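Local coordinates for OBG-type G domain-containing protein (Pyrococcus horikoshii, PDB 2E87) that binds guanine nucleotide, here held as GDP, and is probably a GTPase of the Obg/NOG1 type whose cellular role is unknown, at residues I298-L301 / E302-K306; Y149-K152 / A153-V156; R129-F132 / Y133-A137. One frame throughout, in Å; residues are numbered along the deposited sequence.

Contact 1 (I298-L301 / E302-K306); sequences IKRL and EKFVK
Leu301 and Val305 meet one turn apart on helix 295-307, the helix of the beta-alpha-beta unit that runs from strand 283-287 to strand 313-314 in the P-loop G domain. Four i to i+4 backbone bonds carry the turn. The shortest, Val305 N to Leu301 O at 2.7 Å, is nearly straight. On Leu301, CB lies close to Glu302 N because the two are neighbours in the chain; chi1 (-116°) sits away from a staggered value, and chi2 (-177°) carries the branch on from CG to CD2, the methyl that reaches Val305 CG2 at 3.9 Å and passes Phe304 CD2 more loosely. Around this leucine close Pro256, Leu264, Phe254 and Ile287, seating the helix against strands 249-254 and 283-287 and the start of helix 264-277. Phe304 takes the neighbouring position, its ring directed to Ile268 and Phe254. Along a flank of the helix, Glu302, bent at chi2 (-146°), lies alongside Ile298 with OE2 near CG2, while OE1 pairs with Lys306 NZ at 3.4 Å, a salt bridge with only a weak hydrogen bond in it. Val305 CG2, turned beside its own backbone N, also sits 3.1 Å from Leu301 O.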
# COMPACT_ATOMS: atom_id res chain seq x y z
N ILE A 298 3.06 34.14 22.89
CA ILE A 298 3.55 32.95 23.59
C ILE A 298 2.81 32.70 24.91
O ILE A 298 2.67 31.55 25.33
CB ILE A 298 5.06 33.06 23.90
CG1 ILE A 298 5.85 33.24 22.60
CG2 ILE A 298 5.54 31.80 24.62
CD1 ILE A 298 7.36 33.25 22.79
N LYS A 299 2.34 33.77 25.55
CA LYS A 299 1.61 33.65 26.80
C LYS A 299 0.25 33.05 26.52
O LYS A 299 -0.21 32.16 27.23
CB LYS A 299 1.44 35.03 27.47
CG LYS A 299 2.70 35.57 28.13
CD LYS A 299 2.42 36.85 28.92
CE LYS A 299 3.65 37.32 29.70
NZ LYS A 299 3.32 38.44 30.64
N ARG A 300 -0.40 33.55 25.46
CA ARG A 300 -1.71 33.05 25.07
C ARG A 300 -1.60 31.59 24.68
O ARG A 300 -2.45 30.77 25.05
CB ARG A 300 -2.26 33.85 23.89
CG ARG A 300 -3.53 33.24 23.30
CD ARG A 300 -4.65 33.14 24.34
NE ARG A 300 -5.67 32.15 23.98
CZ ARG A 300 -6.34 32.13 22.84
NH1 ARG A 300 -6.11 33.05 21.91
NH2 ARG A 300 -7.25 31.19 22.62
N LEU A 301 -0.55 31.25 23.94
CA LEU A 301 -0.36 29.88 23.50
C LEU A 301 -0.17 28.92 24.67
O LEU A 301 -0.95 27.98 24.82
CB LEU A 301 0.84 29.77 22.56
CG LEU A 301 0.44 29.34 21.15
CD1 LEU A 301 1.67 29.18 20.28
CD2 LEU A 301 -0.32 28.03 21.22
N GLU A 302 0.84 29.15 25.50
CA GLU A 302 1.07 28.28 26.65
C GLU A 302 -0.22 28.14 27.45
O GLU A 302 -0.58 27.04 27.86
CB GLU A 302 2.18 28.82 27.54
CG GLU A 302 3.54 28.85 26.88
CD GLU A 302 4.66 28.58 27.86
OE1 GLU A 302 4.67 27.48 28.46
OE2 GLU A 302 5.54 29.45 28.03
N LYS A 303 -0.90 29.25 27.67
CA LYS A 303 -2.14 29.25 28.42
C LYS A 303 -3.08 28.26 27.76
O LYS A 303 -3.44 27.25 28.35
CB LYS A 303 -2.76 30.65 28.41
CG LYS A 303 -3.76 30.93 29.53
CD LYS A 303 -4.04 32.44 29.63
CE LYS A 303 -4.80 32.80 30.91
NZ LYS A 303 -4.89 34.28 31.11
N PHE A 304 -3.45 28.55 26.52
CA PHE A 304 -4.34 27.68 25.74
C PHE A 304 -3.92 26.22 25.79
O PHE A 304 -4.74 25.33 26.04
CB PHE A 304 -4.35 28.13 24.28
CG PHE A 304 -4.96 27.13 23.34
CD1 PHE A 304 -6.33 26.94 23.30
CD2 PHE A 304 -4.15 26.36 22.52
CE1 PHE A 304 -6.89 25.99 22.44
CE2 PHE A 304 -4.70 25.41 21.67
CZ PHE A 304 -6.07 25.23 21.63
N VAL A 305 -2.64 25.97 25.53
CA VAL A 305 -2.11 24.61 25.53
C VAL A 305 -2.29 23.90 26.85
O VAL A 305 -2.88 22.82 26.90
CB VAL A 305 -0.61 24.59 25.17
CG1 VAL A 305 -0.07 23.18 25.32
CG2 VAL A 305 -0.42 25.07 23.75
N LYS A 306 -1.78 24.49 27.92
CA LYS A 306 -1.90 23.87 29.23
C LYS A 306 -3.36 23.62 29.59
O LYS A 306 -3.67 22.68 30.32
CB LYS A 306 -1.19 24.72 30.28
CG LYS A 306 0.32 24.68 30.09
CD LYS A 306 1.08 25.66 30.98
CE LYS A 306 2.58 25.55 30.72
NZ LYS A 306 3.39 26.56 31.46

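Contact 2 (Y149-K152 / A153-V156); sequences YLNK and AREV. With SO4 (sulfate ion), chain C.
Tyr149 carries CG anti to its own N (chi1 156°), which leads the ring outward from helix 144-156, with one face turned to the methyl of Ala153, one turn on. Arg154 likewise starts anti (chi1 171°) and runs extended to NE, leading the guanidinium off the helix toward a sulfate ion, probably from the crystallisation liquor. The methyl CB of Ala153 stands 4.1 Å from Tyr149 CZ, displaced toward the ring's rim. The backbone bond from Ala153 N to Tyr149 O measures 2.8 Å, whereas the bonds of Arg154 and Glu155 to the preceding turn are more bent, that of Glu155 weak. The phenol OH of Tyr149 bonds to Val86 O, and Thr90, Phe91 and Ala94 pack against the ring, so this side of the helix is fastened to helices 76-86 and 88-117 of the NOG1 N-terminal helical domain. On another side Asn151 and Arg154 leave the helix in the same direction, Asn151 OD1 passing 3.9 Å from Arg154 CD with the two planes 62° apart; that OD1 is taken by Val11 N, and Arg154 NE bonds weakly to Met8 O. At the far end Arg154 NH2 comes within 2.7 Å of sulfate O3, while NH1 makes a weak hydrogen bond to O4 and a salt bridge to Glu155 OE1 at 3.5 Å. A leucine in place of Arg154 would probably leave Glu155 OE1 without this mate and weaken the hold on the anion. Lys158 NZ also bonds the sulfate and pairs with Glu155 OE2. Glu155 and the sulfate together probably offset the closeness of Arg154 and Lys158, and these cations in turn probably make the nearness of Glu155 OE1 and sulfate O4 tolerable.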
# COMPACT_ATOMS: atom_id res chain seq x y z
N TYR A 149 -7.94 -3.60 -15.69
CA TYR A 149 -7.94 -2.78 -14.48
C TYR A 149 -6.79 -3.20 -13.55
O TYR A 149 -6.10 -2.35 -13.00
CB TYR A 149 -9.27 -2.92 -13.73
CG TYR A 149 -9.17 -2.61 -12.25
CD1 TYR A 149 -9.14 -1.30 -11.78
CD2 TYR A 149 -9.07 -3.65 -11.31
CE1 TYR A 149 -9.02 -1.02 -10.40
CE2 TYR A 149 -8.94 -3.39 -9.94
CZ TYR A 149 -8.91 -2.07 -9.49
OH TYR A 149 -8.76 -1.82 -8.15
N LEU A 150 -6.58 -4.50 -13.37
CA LEU A 150 -5.50 -4.95 -12.48
C LEU A 150 -4.14 -4.47 -12.96
O LEU A 150 -3.24 -4.22 -12.16
CB LEU A 150 -5.49 -6.48 -12.37
CG LEU A 150 -6.59 -7.03 -11.47
CD1 LEU A 150 -6.67 -8.53 -11.61
CD2 LEU A 150 -6.32 -6.64 -10.02
N ASN A 151 -3.99 -4.32 -14.27
CA ASN A 151 -2.71 -3.88 -14.78
C ASN A 151 -2.48 -2.40 -14.51
O ASN A 151 -1.33 -1.98 -14.31
CB ASN A 151 -2.63 -4.18 -16.26
CG ASN A 151 -1.23 -4.55 -16.68
OD1 ASN A 151 -0.47 -5.13 -15.91
ND2 ASN A 151 -0.89 -4.24 -17.92
N LYS A 152 -3.56 -1.62 -14.49
CA LYS A 152 -3.51 -0.19 -14.21
C LYS A 152 -3.37 0.04 -12.69
O LYS A 152 -2.69 0.96 -12.25
CB LYS A 152 -4.78 0.52 -14.71
CG LYS A 152 -4.96 0.58 -16.23
CD LYS A 152 -6.38 1.00 -16.57
CE LYS A 152 -6.71 0.78 -18.04
NZ LYS A 152 -8.19 0.87 -18.30
N ALA A 153 -4.05 -0.77 -11.90
CA ALA A 153 -3.94 -0.62 -10.45
C ALA A 153 -2.49 -0.93 -10.07
O ALA A 153 -1.95 -0.36 -9.13
CB ALA A 153 -4.88 -1.58 -9.76
N ARG A 154 -1.88 -1.83 -10.84
CA ARG A 154 -0.50 -2.25 -10.61
C ARG A 154 0.47 -1.09 -10.76
O ARG A 154 1.38 -0.91 -9.96
CB ARG A 154 -0.12 -3.36 -11.59
CG ARG A 154 1.35 -3.71 -11.59
CD ARG A 154 1.65 -4.71 -12.69
NE ARG A 154 3.06 -5.07 -12.76
CZ ARG A 154 4.05 -4.20 -12.96
NH1 ARG A 154 3.78 -2.91 -13.11
NH2 ARG A 154 5.30 -4.62 -13.01
N GLU A 155 0.26 -0.31 -11.81
CA GLU A 155 1.12 0.83 -12.09
C GLU A 155 0.91 1.92 -11.04
O GLU A 155 1.87 2.51 -10.57
CB GLU A 155 0.82 1.36 -13.49
CG GLU A 155 1.99 2.08 -14.16
CD GLU A 155 3.22 1.20 -14.30
OE1 GLU A 155 3.12 0.08 -14.84
OE2 GLU A 155 4.31 1.63 -13.86
N VAL A 156 -0.34 2.16 -10.68
CA VAL A 156 -0.67 3.19 -9.69
C VAL A 156 -0.12 2.87 -8.31
O VAL A 156 0.30 3.77 -7.58
CB VAL A 156 -2.20 3.38 -9.54
CG1 VAL A 156 -2.50 4.23 -8.31
CG2 VAL A 156 -2.79 4.05 -10.77
S SO4 C . 7.14 -2.38 -15.31
O1 SO4 C . 7.97 -2.02 -14.05
O2 SO4 C . 7.97 -2.24 -16.58
O3 SO4 C . 6.76 -3.86 -15.14
O4 SO4 C . 5.95 -1.43 -15.41

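Contact 3 (R129-F132 / Y133-A137); sequences RRQF and YGRVA
Helix 122-142, a long helix of the N-terminal helical bundle, carries Phe132 and Val136 on its buried side, where a methyl of the valine sits on the ring of the phenylalanine. The contact is a CH-pi interaction: Val136 CG2 lies 3.6 Å from the centroid of the Phe132 ring and 19° off the ring normal, shifted toward CZ, to which it is 3.4 Å. With CG anti to the backbone N (chi1 176°), the ring of Phe132 stands out from the helix and turns a face to the next turn. Val136 CG2, set beside its own N, meets that face and also approaches Phe132 O at 3.3 Å. The backbone between the two is regular, Val136 N bonding to Phe132 O at 2.8 Å. This i to i+4 pair faces the neighbouring helices of the bundle: Val50 of helix 38-67 and Leu108 of helix 88-117 touch Phe132. A second pair joins Arg129 and Tyr133. Here the aliphatic part of the arginine does the touching, Arg129 CG lying 3.9 Å from Tyr133 CE1, while the guanidinium plane stands 82° to the ring; its NE is engaged by Glu46 in a salt bridge. The Tyr133 ring stacks with Phe22 and touches Val53 and Ala25, bridging toward helices 14-30 and 38-67. Toward the exposed side Gln131 and Arg135 run abreast. Gln131 OE1 is 3.8 Å from Arg135 NH2, the amide and guanidinium planes steeply inclined to each other; Arg135 NE bonds instead to Tyr112 OH.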
# COMPACT_ATOMS: atom_id res chain seq x y z
N ARG A 129 -12.98 -29.89 -29.53
CA ARG A 129 -11.82 -29.04 -29.24
C ARG A 129 -12.20 -27.60 -29.59
O ARG A 129 -11.89 -26.65 -28.86
CB ARG A 129 -10.59 -29.40 -30.09
CG ARG A 129 -9.77 -28.13 -30.43
CD ARG A 129 -8.63 -28.30 -31.40
NE ARG A 129 -9.02 -28.92 -32.67
CZ ARG A 129 -9.80 -28.36 -33.58
NH1 ARG A 129 -10.32 -27.14 -33.39
NH2 ARG A 129 -10.09 -29.04 -34.68
N ARG A 130 -12.85 -27.45 -30.74
CA ARG A 130 -13.26 -26.15 -31.20
C ARG A 130 -14.17 -25.47 -30.18
O ARG A 130 -14.04 -24.27 -29.92
CB ARG A 130 -13.97 -26.29 -32.55
CG ARG A 130 -13.97 -25.02 -33.38
CD ARG A 130 -14.69 -25.25 -34.70
NE ARG A 130 -14.04 -26.29 -35.50
CZ ARG A 130 -14.68 -27.30 -36.08
NH1 ARG A 130 -16.00 -27.42 -35.97
NH2 ARG A 130 -14.00 -28.20 -36.78
N GLN A 131 -15.07 -26.24 -29.57
CA GLN A 131 -15.97 -25.67 -28.57
C GLN A 131 -15.21 -25.21 -27.34
O GLN A 131 -15.49 -24.14 -26.80
CB GLN A 131 -17.02 -26.68 -28.13
CG GLN A 131 -18.08 -26.99 -29.16
CD GLN A 131 -19.20 -27.83 -28.57
OE1 GLN A 131 -19.88 -27.40 -27.64
NE2 GLN A 131 -19.39 -29.04 -29.11
N PHE A 132 -14.27 -26.03 -26.89
CA PHE A 132 -13.47 -25.71 -25.71
C PHE A 132 -12.73 -24.39 -25.95
O PHE A 132 -12.81 -23.47 -25.14
CB PHE A 132 -12.50 -26.85 -25.40
CG PHE A 132 -11.58 -26.57 -24.26
CD1 PHE A 132 -12.03 -26.64 -22.95
CD2 PHE A 132 -10.26 -26.19 -24.50
CE1 PHE A 132 -11.17 -26.35 -21.88
CE2 PHE A 132 -9.39 -25.89 -23.46
CZ PHE A 132 -9.85 -25.97 -22.13
N TYR A 133 -12.02 -24.30 -27.07
CA TYR A 133 -11.31 -23.07 -27.42
C TYR A 133 -12.30 -21.91 -27.33
O TYR A 133 -12.03 -20.90 -26.68
CB TYR A 133 -10.76 -23.16 -28.84
CG TYR A 133 -9.37 -23.76 -28.96
CD1 TYR A 133 -9.02 -24.91 -28.26
CD2 TYR A 133 -8.41 -23.18 -29.81
CE1 TYR A 133 -7.76 -25.47 -28.38
CE2 TYR A 133 -7.13 -23.74 -29.94
CZ TYR A 133 -6.82 -24.88 -29.22
OH TYR A 133 -5.57 -25.43 -29.28
N GLY A 134 -13.45 -22.07 -27.97
CA GLY A 134 -14.47 -21.04 -27.96
C GLY A 134 -14.83 -20.61 -26.55
O GLY A 134 -14.90 -19.41 -26.25
N ARG A 135 -15.04 -21.58 -25.66
CA ARG A 135 -15.40 -21.27 -24.28
C ARG A 135 -14.26 -20.67 -23.47
O ARG A 135 -14.51 -19.84 -22.60
CB ARG A 135 -15.94 -22.51 -23.57
CG ARG A 135 -17.29 -22.98 -24.09
CD ARG A 135 -17.87 -24.04 -23.19
NE ARG A 135 -18.94 -24.81 -23.83
CZ ARG A 135 -20.06 -24.29 -24.31
NH1 ARG A 135 -20.27 -22.98 -24.22
NH2 ARG A 135 -20.98 -25.07 -24.86
N VAL A 136 -13.03 -21.09 -23.73
CA VAL A 136 -11.91 -20.53 -22.98
C VAL A 136 -11.77 -19.07 -23.35
O VAL A 136 -11.64 -18.21 -22.48
CB VAL A 136 -10.58 -21.26 -23.28
CG1 VAL A 136 -9.44 -20.55 -22.58
CG2 VAL A 136 -10.65 -22.70 -22.79
N ALA A 137 -11.79 -18.78 -24.65
CA ALA A 137 -11.68 -17.41 -25.11
C ALA A 137 -12.78 -16.54 -24.49
O ALA A 137 -12.55 -15.40 -24.09
CB ALA A 137 -11.78 -17.36 -26.62

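How the contacts relate
Each contact joins successive turns of a single helix, with a buried side and a more exposed side. Contacts 2 and 3 belong to the N-terminal helical domain, on successive helices 144-156 and 122-142; their centres are 28 Å apart, and both helices pack on helix 88-117. Contact 1 stands alone in the G domain, its centre about 76 Å from that of contact 3. Its buried side is mainly apolar packing against strands and helix 264-277, near the nucleotide site, whereas the two bundle contacts set a methyl over an aromatic face. Contact 1 has a weak charge pair; contact 2 has polar bonds to a helix and the N-terminal loop plus the sulfate; contact 3 has a salt bridge and a hydrogen bond to other helices.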